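PDB 1XYG: probable N-acetyl-gamma-glutamyl-phosphate reductase, chloroplastic from Arabidopsis thaliana, which probably catalyses the NADPH-dependent reduction of N-acetyl-gamma-glutamyl phosphate to N-acetylglutamate semialdehyde, releasing phosphate, in the third step from glutamate towards arginine. Local coordinates for residues 254-259 and 322-327. Sequence-based numbering, arbitrary orientation.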
loop_
_atom_site.group_PDB
_atom_site.type_symbol
_atom_site.label_atom_id
_atom_site.label_comp_id
_atom_site.label_asym_id
_atom_site.label_seq_id
_atom_site.Cartn_x
_atom_site.Cartn_y
_atom_site.Cartn_z
ATOM N N GLY A 254 7.852 10.354 -2.691
ATOM C CA GLY A 254 6.997 11.161 -3.535
ATOM C C GLY A 254 6.463 12.415 -2.888
ATOM O O GLY A 254 6.095 12.434 -1.710
ATOM N N MET A 255 6.406 13.474 -3.677
ATOM C CA MET A 255 5.905 14.738 -3.183
ATOM C C MET A 255 5.324 15.561 -4.319
ATOM O O MET A 255 5.867 15.597 -5.427
ATOM C CB MET A 255 7.030 15.522 -2.499
ATOM C CG MET A 255 6.615 16.891 -1.991
ATOM S SD MET A 255 7.968 17.693 -1.124
ATOM C CE MET A 255 7.824 16.884 0.507
ATOM N N GLN A 256 4.208 16.212 -4.032
ATOM C CA GLN A 256 3.560 17.070 -5.005
ATOM C C GLN A 256 3.005 18.307 -4.342
ATOM O O GLN A 256 2.434 18.245 -3.259
ATOM C CB GLN A 256 2.393 16.365 -5.712
ATOM C CG GLN A 256 1.591 17.327 -6.607
ATOM C CD GLN A 256 0.507 16.642 -7.428
ATOM O OE1 GLN A 256 0.665 15.495 -7.856
ATOM N NE2 GLN A 256 -0.591 17.351 -7.666
ATOM N N SER A 257 3.201 19.441 -4.989
ATOM C CA SER A 257 2.632 20.678 -4.503
ATOM C C SER A 257 1.684 21.096 -5.607
ATOM O O SER A 257 2.066 21.142 -6.773
ATOM C CB SER A 257 3.690 21.766 -4.309
ATOM O OG SER A 257 4.353 21.613 -3.069
ATOM N N THR A 258 0.432 21.330 -5.244
ATOM C CA THR A 258 -0.553 21.809 -6.200
ATOM C C THR A 258 -0.641 23.284 -5.798
ATOM O O THR A 258 -1.128 23.615 -4.715
ATOM C CB THR A 258 -1.905 21.122 -6.015
ATOM O OG1 THR A 258 -1.740 19.705 -6.118
ATOM C CG2 THR A 258 -2.881 21.600 -7.084
ATOM N N ILE A 259 -0.145 24.153 -6.672
ATOM C CA ILE A 259 -0.082 25.581 -6.403
ATOM C C ILE A 259 -1.133 26.419 -7.115
ATOM O O ILE A 259 -1.212 26.431 -8.339
ATOM C CB ILE A 259 1.313 26.095 -6.776
ATOM C CG1 ILE A 259 2.362 25.212 -6.097
ATOM C CG2 ILE A 259 1.461 27.562 -6.403
ATOM C CD1 ILE A 259 3.761 25.485 -6.557
ATOM N N ILE A 322 1.450 22.358 -10.900
ATOM C CA ILE A 322 1.726 21.101 -10.223
ATOM C C ILE A 322 3.223 20.865 -10.337
ATOM O O ILE A 322 3.789 20.959 -11.426
ATOM C CB ILE A 322 0.964 19.931 -10.875
ATOM C CG1 ILE A 322 -0.545 20.178 -10.758
ATOM C CG2 ILE A 322 1.327 18.621 -10.198
ATOM C CD1 ILE A 322 -1.412 19.106 -11.389
ATOM N N SER A 323 3.860 20.578 -9.206
ATOM C CA SER A 323 5.302 20.339 -9.165
ATOM C C SER A 323 5.586 19.090 -8.321
ATOM O O SER A 323 5.169 19.012 -7.161
ATOM C CB SER A 323 5.992 21.566 -8.560
ATOM O OG SER A 323 7.390 21.399 -8.495
ATOM N N VAL A 324 6.284 18.113 -8.897
ATOM C CA VAL A 324 6.577 16.882 -8.170
ATOM C C VAL A 324 8.053 16.484 -8.159
ATOM O O VAL A 324 8.814 16.812 -9.077
ATOM C CB VAL A 324 5.762 15.694 -8.746
ATOM C CG1 VAL A 324 4.267 16.080 -8.833
ATOM C CG2 VAL A 324 6.299 15.316 -10.139
ATOM N N ILE A 325 8.434 15.765 -7.107
ATOM C CA ILE A 325 9.795 15.268 -6.924
ATOM C C ILE A 325 9.750 14.056 -6.001
ATOM O O ILE A 325 8.697 13.701 -5.469
ATOM C CB ILE A 325 10.717 16.309 -6.223
ATOM C CG1 ILE A 325 10.158 16.662 -4.841
ATOM C CG2 ILE A 325 10.855 17.569 -7.064
ATOM C CD1 ILE A 325 11.093 17.540 -4.016
ATOM N N ASP A 326 10.895 13.409 -5.838
ATOM C CA ASP A 326 11.017 12.302 -4.899
ATOM C C ASP A 326 11.521 13.110 -3.691
ATOM O O ASP A 326 12.600 13.705 -3.754
ATOM C CB ASP A 326 12.089 11.309 -5.364
ATOM C CG ASP A 326 12.404 10.246 -4.310
ATOM O OD1 ASP A 326 12.405 10.585 -3.107
ATOM O OD2 ASP A 326 12.664 9.082 -4.682
ATOM N N ASN A 327 10.737 13.163 -2.619
ATOM C CA ASN A 327 11.109 13.955 -1.445
ATOM C C ASN A 327 12.480 13.637 -0.853
ATOM O O ASN A 327 13.117 14.510 -0.268
ATOM C CB ASN A 327 10.043 13.828 -0.348
ATOM C CG ASN A 327 9.933 12.427 0.186
ATOM O OD1 ASN A 327 9.488 11.518 -0.522
ATOM N ND2 ASN A 327 10.351 12.231 1.441
#
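Gly254 N donates to the side-chain oxygen of Asn327, N to OD1 3.0 Å, so that an amide from the turn beyond residues 322-325 prolongs the pairing of two antiparallel strands. The donor lies in the carbonyl plane of that amide, whose ND2 is held by Ser195. Met255 opens the regular pairing opposite Ile325: its N makes a weak bond to Ile325 O, and its O receives the straighter one from Ile325 N (3.1 Å, 157°). With CG anti to its backbone N (chi1 178°), the Met255 chain runs out from the sheet before bending at the sulfur, which brings CE to 3.9 Å from Asn327 CB. Gln256, on the other face, lies alongside Val324, CB to CG1 3.7 Å, and its extended chain carries the amide over Ile322, NE2 to CG2 3.4 Å. Gln256 NE2 then donates to Thr258 OG1 (3.0 Å) and also bonds Ser216 of a second subunit, a grip that fixes the amide's rotation. Cut back to an alanine here, the side chain would probably uncover the methyls of Ile322 and Val324 and deprive Ser216 of the second subunit of a hydrogen bond. Ser257 and Ser323 form the next hydrogen-bonded pair, one bond each way, with both hydroxyls turned to Thr167; Gln256-Val324 is the non-hydrogen-bonded pair between, the alternation of antiparallel strands, successive side chains taking opposite faces. Strands 187-193 and 306-312 flank these two in the dimerisation domain's mixed sheet. Helix 163-177 packs on the Met255 and Ser257 face, where Met255 touches Cys163, the active-site residue by similarity; the Gln256 and Thr258 face meets the second subunit.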